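Local coordinates for D,D-dipeptidase/D,D-carboxypeptidase (Enterococcus faecalis, PDB 4MUQ), which probably acts as a zinc-dependent D,D-peptidase of vancomycin resistance, hydrolysing D-Ala-D-Ala dipeptides and trimming D-Ala from the ends of cell-wall precursors, at residues K195-L198 with K202-F205; Y216-K221 with T225-P230; F130-D133 with F139-A142. One frame throughout, in Å; residues are numbered along the deposited sequence.

Interaction 1 of 3, residues K195-L198 with K202-F205; sequences KAYL and KYLF
The phenol ring of Y197 offers one face to Y203, whose own ring meets it edge-on in a T-shaped (edge-to-face) stack. The planes stand 86° apart and the centroids are 5.1 Å from each other. The edge atom that does the touching is CD1 of Y203, which sits over the rim of the Y197 face rather than over its middle, 3.6 Å from Y197 CZ. Y203 CB takes the more central place on that face in a CH-pi contact, 4.0 Å from the ring centroid and 19° off the normal, so the Y197 ring is roofed by the base of the Y203 side chain as well as by its edge. The backbone just before Y203 completes the contact: Y197 CD1 lies 3.8 Å from the carbonyl carbon of K202, which approaches the ring obliquely. Y197 reaches this position with CG beside its backbone N (chi1 -64°), which turns the ring toward the incoming chain.

The two segments belong to a tight reversal that carries the chain from helix 187-194 into edge strand 203-205 of a four-stranded antiparallel sheet. Within it N201 bonds to the backbone of A196 and L198 through its side-chain amide. At the mouth of the turn L198 O and K202 N come within 3.2 Å, but the angle is too poor for a hydrogen bond. The L198 side chain lies against Y217, while that of K202 extends to Y216, with which its ammonium end makes a cation-pi contact. F193, from helix 187-194, meets the Y197 ring at an inclined angle, and Y203 also packs on I179 of helix 176-183.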
loop_
_atom_site.group_PDB
_atom_site.type_symbol
_atom_site.label_atom_id
_atom_site.label_comp_id
_atom_site.label_asym_id
_atom_site.label_seq_id
_atom_site.Cartn_x
_atom_site.Cartn_y
_atom_site.Cartn_z
ATOM N N LYS A 195 -3.227 -11.352 12.118
ATOM C CA LYS A 195 -2.917 -11.528 13.537
ATOM C C LYS A 195 -3.377 -12.888 14.069
ATOM O O LYS A 195 -2.988 -13.287 15.157
ATOM C CB LYS A 195 -3.478 -10.363 14.367
ATOM C CG LYS A 195 -2.818 -9.015 14.038
ATOM C CD LYS A 195 -3.491 -7.834 14.718
ATOM C CE LYS A 195 -3.309 -7.865 16.213
ATOM N NZ LYS A 195 -3.880 -6.648 16.853
ATOM N N ALA A 196 -4.174 -13.610 13.284
ATOM C CA ALA A 196 -4.602 -14.959 13.646
ATOM C C ALA A 196 -3.514 -15.988 13.379
ATOM O O ALA A 196 -3.629 -17.139 13.802
ATOM C CB ALA A 196 -5.867 -15.331 12.892
ATOM N N TYR A 197 -2.475 -15.579 12.659
ATOM C CA TYR A 197 -1.384 -16.476 12.289
ATOM C C TYR A 197 -0.069 -16.071 12.954
ATOM O O TYR A 197 0.645 -15.203 12.459
ATOM C CB TYR A 197 -1.218 -16.508 10.768
ATOM C CG TYR A 197 -2.420 -17.073 10.049
ATOM C CD1 TYR A 197 -2.553 -18.441 9.848
ATOM C CD2 TYR A 197 -3.431 -16.244 9.591
ATOM C CE1 TYR A 197 -3.654 -18.963 9.204
ATOM C CE2 TYR A 197 -4.539 -16.763 8.954
ATOM C CZ TYR A 197 -4.638 -18.121 8.753
ATOM O OH TYR A 197 -5.741 -18.633 8.111
ATOM N N LEU A 198 0.245 -16.700 14.079
ATOM C CA LEU A 198 1.484 -16.413 14.797
ATOM C C LEU A 198 2.589 -17.341 14.310
ATOM O O LEU A 198 2.362 -18.161 13.425
ATOM C CB LEU A 198 1.269 -16.581 16.294
ATOM C CG LEU A 198 0.027 -15.844 16.787
ATOM C CD1 LEU A 198 -0.215 -16.136 18.250
ATOM C CD2 LEU A 198 0.195 -14.358 16.563
ATOM N N LYS A 202 1.822 -20.393 11.226
ATOM C CA LYS A 202 2.043 -19.486 10.108
ATOM C C LYS A 202 0.991 -19.655 9.020
ATOM O O LYS A 202 0.402 -20.728 8.869
ATOM C CB LYS A 202 3.428 -19.726 9.510
ATOM C CG LYS A 202 4.583 -19.518 10.472
ATOM C CD LYS A 202 5.924 -19.665 9.752
ATOM C CE LYS A 202 7.098 -19.467 10.703
ATOM N NZ LYS A 202 7.589 -20.744 11.271
ATOM N N TYR A 203 0.759 -18.586 8.267
ATOM C CA TYR A 203 -0.083 -18.644 7.077
ATOM C C TYR A 203 0.754 -19.164 5.914
ATOM O O TYR A 203 1.885 -18.721 5.715
ATOM C CB TYR A 203 -0.644 -17.250 6.738
ATOM C CG TYR A 203 -1.554 -17.244 5.525
ATOM C CD1 TYR A 203 -2.921 -17.476 5.655
ATOM C CD2 TYR A 203 -1.045 -17.034 4.249
ATOM C CE1 TYR A 203 -3.754 -17.480 4.551
ATOM C CE2 TYR A 203 -1.875 -17.043 3.132
ATOM C CZ TYR A 203 -3.223 -17.259 3.294
ATOM O OH TYR A 203 -4.046 -17.271 2.189
ATOM N N LEU A 204 0.194 -20.088 5.141
ATOM C CA LEU A 204 0.899 -20.647 3.992
ATOM C C LEU A 204 0.323 -20.133 2.673
ATOM O O LEU A 204 -0.854 -20.344 2.378
ATOM C CB LEU A 204 0.849 -22.179 4.015
ATOM C CG LEU A 204 1.471 -22.849 2.791
ATOM C CD1 LEU A 204 2.945 -22.522 2.704
ATOM C CD2 LEU A 204 1.267 -24.362 2.832
ATOM N N PHE A 205 1.161 -19.467 1.880
ATOM C CA PHE A 205 0.775 -19.050 0.533
ATOM C C PHE A 205 1.539 -19.885 -0.485
ATOM O O PHE A 205 2.773 -19.910 -0.492
ATOM C CB PHE A 205 1.047 -17.548 0.321
ATOM C CG PHE A 205 0.657 -17.040 -1.051
ATOM C CD1 PHE A 205 -0.611 -16.520 -1.275
ATOM C CD2 PHE A 205 1.552 -17.095 -2.112
ATOM C CE1 PHE A 205 -0.981 -16.059 -2.532
ATOM C CE2 PHE A 205 1.194 -16.639 -3.373
ATOM C CZ PHE A 205 -0.078 -16.121 -3.582
#

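Interaction 2 of 3, residues Y216-K221 with T225-P230; sequences YYVPAK and TLIKIP
Strands 216-219 and 225-230 run antiparallel at 154°, but their axes come no closer than 8.3 Å, too far for direct backbone pairing, and side chains fill the gap as between two layers. V218 lies alongside T225 near the turn, its CG1 3.7 Å from T225 CG2. The same CG1 also meets I227 CG1, whose side chain crosses that of V218 at a slant. Y216 reaches over with its hydroxyl: chi1 of 62° sets CG between the backbone N and carbonyl carbon and sends the ring toward 225-230, where OH lies 3.9 Å from I227 CG2. A water lies between Y216 OH and K228 O and donates to the carbonyl; its approach to the hydroxyl is implausibly short, so that half of the bridge is doubtful.

Where the chain turns, K221 N gives T225 OG1 a hydrogen bond of 2.9 Å with an N-H...O angle of 160°. T225 has its hydroxyl beside its own N and its methyl anti to it, which directs OG1 to the turn and CG2 to V218. This is a strand-turn-strand connection between two sheets, a beta-arch: 213-219 pairs with 203-205 and 244-250, while 224-230 pairs with 3-9, and T225 and I229 pack on strand 244-250.

The contact is thus polar at the turn and largely apolar along the strands. Threonine serves both characters, its methyl joining the aliphatic layer while its hydroxyl accepts from K221 N and so fastens the turn.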
loop_
_atom_site.group_PDB
_atom_site.type_symbol
_atom_site.label_atom_id
_atom_site.label_comp_id
_atom_site.label_asym_id
_atom_site.label_seq_id
_atom_site.Cartn_x
_atom_site.Cartn_y
_atom_site.Cartn_z
ATOM N N TYR A 216 3.514 -14.531 8.946
ATOM C CA TYR A 216 3.033 -14.565 10.322
ATOM C C TYR A 216 3.174 -13.221 11.019
ATOM O O TYR A 216 3.957 -12.359 10.604
ATOM C CB TYR A 216 3.685 -15.699 11.137
ATOM C CG TYR A 216 5.189 -15.626 11.297
ATOM C CD1 TYR A 216 5.760 -15.119 12.462
ATOM C CD2 TYR A 216 6.037 -16.081 10.295
ATOM C CE1 TYR A 216 7.131 -15.066 12.618
ATOM C CE2 TYR A 216 7.410 -16.032 10.443
ATOM C CZ TYR A 216 7.950 -15.521 11.608
ATOM O OH TYR A 216 9.317 -15.469 11.763
ATOM N N TYR A 217 2.389 -13.056 12.076
ATOM C CA TYR A 217 2.372 -11.839 12.867
ATOM C C TYR A 217 3.171 -12.033 14.146
ATOM O O TYR A 217 3.146 -13.109 14.741
ATOM C CB TYR A 217 0.924 -11.485 13.210
ATOM C CG TYR A 217 0.778 -10.365 14.212
ATOM C CD1 TYR A 217 0.937 -9.036 13.830
ATOM C CD2 TYR A 217 0.466 -10.636 15.535
ATOM C CE1 TYR A 217 0.795 -8.018 14.746
ATOM C CE2 TYR A 217 0.325 -9.622 16.454
ATOM C CZ TYR A 217 0.490 -8.311 16.049
ATOM O OH TYR A 217 0.345 -7.302 16.974
ATOM N N VAL A 218 3.888 -10.986 14.549
ATOM C CA VAL A 218 4.635 -10.963 15.798
ATOM C C VAL A 218 4.257 -9.693 16.551
ATOM O O VAL A 218 4.506 -8.593 16.068
ATOM C CB VAL A 218 6.158 -10.953 15.545
ATOM C CG1 VAL A 218 6.920 -10.898 16.862
ATOM C CG2 VAL A 218 6.581 -12.172 14.740
ATOM N N PRO A 219 3.634 -9.826 17.727
ATOM C CA PRO A 219 3.290 -8.617 18.488
ATOM C C PRO A 219 4.535 -7.883 18.997
ATOM O O PRO A 219 5.507 -8.515 19.414
ATOM C CB PRO A 219 2.499 -9.174 19.676
ATOM C CG PRO A 219 3.022 -10.572 19.859
ATOM C CD PRO A 219 3.286 -11.061 18.457
ATOM N N ALA A 220 4.504 -6.557 18.976
ATOM C CA ALA A 220 5.633 -5.779 19.469
ATOM C C ALA A 220 5.678 -5.769 20.987
ATOM O O ALA A 220 4.656 -5.581 21.652
ATOM C CB ALA A 220 5.573 -4.355 18.940
ATOM N N LYS A 221 6.868 -5.981 21.536
ATOM C CA LYS A 221 7.069 -5.794 22.963
ATOM C C LYS A 221 7.317 -4.315 23.233
ATOM O O LYS A 221 7.579 -3.550 22.306
ATOM C CB LYS A 221 8.224 -6.656 23.464
ATOM C CG LYS A 221 7.902 -8.146 23.462
ATOM C CD LYS A 221 9.015 -8.968 24.086
ATOM C CE LYS A 221 8.524 -10.365 24.434
ATOM N NZ LYS A 221 7.659 -10.927 23.355
ATOM N N THR A 225 11.745 -6.344 20.301
ATOM C CA THR A 225 11.006 -7.511 19.853
ATOM C C THR A 225 11.995 -8.444 19.171
ATOM O O THR A 225 12.806 -8.006 18.354
ATOM C CB THR A 225 9.886 -7.106 18.876
ATOM O OG1 THR A 225 8.958 -6.251 19.555
ATOM C CG2 THR A 225 9.139 -8.325 18.354
ATOM N N LEU A 226 11.945 -9.725 19.519
ATOM C CA LEU A 226 12.859 -10.693 18.933
ATOM C C LEU A 226 12.146 -11.601 17.941
ATOM O O LEU A 226 11.124 -12.209 18.258
ATOM C CB LEU A 226 13.529 -11.515 20.026
ATOM C CG LEU A 226 14.275 -10.656 21.042
ATOM C CD1 LEU A 226 14.738 -11.516 22.209
ATOM C CD2 LEU A 226 15.451 -9.972 20.381
ATOM N N ILE A 227 12.701 -11.678 16.737
ATOM C CA ILE A 227 12.145 -12.485 15.657
ATOM C C ILE A 227 13.248 -13.410 15.166
ATOM O O ILE A 227 14.404 -12.995 15.060
ATOM C CB ILE A 227 11.663 -11.592 14.496
ATOM C CG1 ILE A 227 10.492 -10.718 14.951
ATOM C CG2 ILE A 227 11.247 -12.429 13.296
ATOM C CD1 ILE A 227 9.959 -9.791 13.872
ATOM N N LYS A 228 12.921 -14.669 14.897
ATOM C CA LYS A 228 13.919 -15.551 14.304
ATOM C C LYS A 228 13.592 -15.939 12.859
ATOM O O LYS A 228 12.438 -16.182 12.501
ATOM C CB LYS A 228 14.211 -16.772 15.183
ATOM C CG LYS A 228 13.033 -17.674 15.442
ATOM C CD LYS A 228 13.511 -18.950 16.104
ATOM C CE LYS A 228 12.411 -19.981 16.156
ATOM N NZ LYS A 228 11.856 -20.278 14.807
ATOM N N ILE A 229 14.638 -15.969 12.038
ATOM C CA ILE A 229 14.519 -16.131 10.597
ATOM C C ILE A 229 15.539 -17.168 10.154
ATOM O O ILE A 229 16.647 -17.210 10.689
ATOM C CB ILE A 229 14.864 -14.811 9.883
ATOM C CG1 ILE A 229 14.022 -13.653 10.428
ATOM C CG2 ILE A 229 14.691 -14.937 8.381
ATOM C CD1 ILE A 229 12.569 -13.688 10.008
ATOM N N PRO A 230 15.172 -18.026 9.190
ATOM C CA PRO A 230 16.197 -18.901 8.617
ATOM C C PRO A 230 17.215 -18.092 7.819
ATOM O O PRO A 230 16.843 -17.183 7.076
ATOM C CB PRO A 230 15.400 -19.806 7.675
ATOM C CG PRO A 230 14.003 -19.776 8.209
ATOM C CD PRO A 230 13.816 -18.391 8.748
HETATM O O HOH W 1 10.587 -17.496 11.277
HETATM O O HOH W 2 9.517 -3.865 20.144
#

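Interaction 3 of 3, residues F130-D133 with F139-A142; sequences FPYD and FRRA
F130 meets the helical segment 139-142 twice, with its ring against F139 and R140 and with its carbonyl at the arginine head. Its CZ edge comes 4.0 Å from F139 CD2, the two rings meeting obliquely. CD2 of the same F130 ring lies 3.5 Å from R140 NH2, while CE2 sits more loosely over one face of the guanidinium. F130 O accepts from R140 NH2 at 2.8 Å; the nitrogen stands above the carbonyl plane, yet the oxygen is almost exactly in the plane of the guanidinium.

P131 contributes through its carbonyl. P131 O takes a nearly straight bond from R140 NH1 (2.9 Å, 170°), again at the guanidinium edge, so two successive carbonyls hold the two terminal nitrogens. Y132 then closes the opposite face. Its ring lies flat on the guanidinium in a stacked cation-pi contact, planes 20° apart and R140 CZ 3.8 Å from the ring centroid, with the closest approach at the rim, where Y132 CE1 is 3.3 Å from R140 NE. R140 gets there by running extended from the helix and bending at chi3 (-76°), which swings the head between the two aromatic residues.

Further bonds help to fix the rotation of the head: D137 forms a salt bridge to NH1, Q150 accepts from NE, and P166 O takes NH2. The hydroxyl of Y132 bonds to H164 and Q150. R140 therefore ties the loop preceding helix 134-142 back onto that helix within the D,D-peptidase fold, the F130 side chain about 8 Å from those of the zinc ligands D115 and H168. Beneath, F130 and F139 pack together on L116 of strand 113-118 and I68 of strand 68-72, and F139 continues onto L55, I58 and I62 of helix 49-62.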
loop_
_atom_site.group_PDB
_atom_site.type_symbol
_atom_site.label_atom_id
_atom_site.label_comp_id
_atom_site.label_asym_id
_atom_site.label_seq_id
_atom_site.Cartn_x
_atom_site.Cartn_y
_atom_site.Cartn_z
ATOM N N PHE A 130 -10.697 6.622 -13.782
ATOM C CA PHE A 130 -10.037 5.319 -13.887
ATOM C C PHE A 130 -11.129 4.254 -13.885
ATOM O O PHE A 130 -11.385 3.613 -12.859
ATOM C CB PHE A 130 -9.042 5.116 -12.741
ATOM C CG PHE A 130 -7.923 4.155 -13.063
ATOM C CD1 PHE A 130 -6.961 4.490 -14.008
ATOM C CD2 PHE A 130 -7.829 2.929 -12.425
ATOM C CE1 PHE A 130 -5.925 3.608 -14.311
ATOM C CE2 PHE A 130 -6.799 2.047 -12.728
ATOM C CZ PHE A 130 -5.850 2.386 -13.665
ATOM N N PRO A 131 -11.787 4.080 -15.036
ATOM C CA PRO A 131 -12.995 3.249 -15.109
ATOM C C PRO A 131 -12.744 1.755 -14.917
ATOM O O PRO A 131 -11.607 1.285 -14.842
ATOM C CB PRO A 131 -13.558 3.545 -16.512
ATOM C CG PRO A 131 -12.417 4.089 -17.302
ATOM C CD PRO A 131 -11.505 4.776 -16.306
ATOM N N TYR A 132 -13.844 1.018 -14.811
ATOM C CA TYR A 132 -13.804 -0.423 -14.629
ATOM C C TYR A 132 -13.966 -1.096 -15.990
ATOM O O TYR A 132 -14.608 -2.145 -16.115
ATOM C CB TYR A 132 -14.899 -0.866 -13.651
ATOM C CG TYR A 132 -14.643 -0.430 -12.222
ATOM C CD1 TYR A 132 -13.970 -1.258 -11.335
ATOM C CD2 TYR A 132 -15.059 0.824 -11.766
ATOM C CE1 TYR A 132 -13.737 -0.875 -10.043
ATOM C CE2 TYR A 132 -14.824 1.220 -10.464
ATOM C CZ TYR A 132 -14.143 0.367 -9.605
ATOM O OH TYR A 132 -13.892 0.722 -8.305
ATOM N N ASP A 133 -13.387 -0.460 -17.008
ATOM C CA ASP A 133 -13.357 -0.967 -18.373
ATOM C C ASP A 133 -11.994 -0.738 -18.989
ATOM O O ASP A 133 -11.201 0.055 -18.481
ATOM C CB ASP A 133 -14.373 -0.227 -19.235
ATOM C CG ASP A 133 -15.770 -0.402 -18.745
ATOM O OD1 ASP A 133 -16.243 -1.550 -18.791
ATOM O OD2 ASP A 133 -16.378 0.598 -18.310
ATOM N N PHE A 139 -5.240 -2.926 -15.768
ATOM C CA PHE A 139 -4.336 -2.606 -14.677
ATOM C C PHE A 139 -4.883 -3.128 -13.349
ATOM O O PHE A 139 -4.165 -3.767 -12.563
ATOM C CB PHE A 139 -4.084 -1.093 -14.564
ATOM C CG PHE A 139 -3.169 -0.736 -13.423
ATOM C CD1 PHE A 139 -1.803 -0.604 -13.635
ATOM C CD2 PHE A 139 -3.664 -0.571 -12.139
ATOM C CE1 PHE A 139 -0.943 -0.310 -12.581
ATOM C CE2 PHE A 139 -2.816 -0.293 -11.073
ATOM C CZ PHE A 139 -1.451 -0.152 -11.303
ATOM N N ARG A 140 -6.144 -2.805 -13.080
ATOM C CA ARG A 140 -6.757 -3.123 -11.802
ATOM C C ARG A 140 -6.751 -4.626 -11.563
ATOM O O ARG A 140 -6.490 -5.079 -10.443
ATOM C CB ARG A 140 -8.177 -2.543 -11.748
ATOM C CG ARG A 140 -8.921 -2.793 -10.461
ATOM C CD ARG A 140 -10.339 -2.270 -10.584
ATOM N NE ARG A 140 -10.418 -0.809 -10.487
ATOM C CZ ARG A 140 -10.652 -0.002 -11.523
ATOM N NH1 ARG A 140 -10.792 -0.486 -12.746
ATOM N NH2 ARG A 140 -10.736 1.309 -11.337
ATOM N N ARG A 141 -6.997 -5.403 -12.610
ATOM C CA ARG A 141 -7.043 -6.858 -12.484
ATOM C C ARG A 141 -5.649 -7.493 -12.376
ATOM O O ARG A 141 -5.483 -8.544 -11.759
ATOM C CB ARG A 141 -7.859 -7.475 -13.624
ATOM C CG ARG A 141 -9.344 -7.096 -13.576
ATOM C CD ARG A 141 -10.146 -7.777 -14.680
ATOM N NE ARG A 141 -11.588 -7.704 -14.446
ATOM C CZ ARG A 141 -12.475 -8.549 -14.966
ATOM N NH1 ARG A 141 -12.071 -9.541 -15.749
ATOM N NH2 ARG A 141 -13.766 -8.408 -14.701
ATOM N N ALA A 142 -4.643 -6.847 -12.961
ATOM C CA ALA A 142 -3.261 -7.341 -12.877
ATOM C C ALA A 142 -2.568 -6.950 -11.568
ATOM O O ALA A 142 -1.679 -7.658 -11.080
ATOM C CB ALA A 142 -2.451 -6.846 -14.048
#

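How the interactions relate
Along the chain interaction 3 comes first, followed by interaction 1 and then interaction 2. Interactions 1 and 2 are neighbours, their centres 13 Å apart: strands 203-205 and 213-219 lie side by side in one antiparallel sheet, and Y197 O is probably hydrogen-bonded to Y217 N at 2.8 Å. Residues 225-230 then lead from that sheet to the two-stranded one with 3-9. Interaction 3 stands apart, centred 30 Å from interaction 1 and 36 Å from interaction 2, on the opposite side of the chain's centre from the latter. It belongs to the zinc-binding part, whereas the other two shape a beta-rich C-terminal region away from the zinc and the ligand pocket.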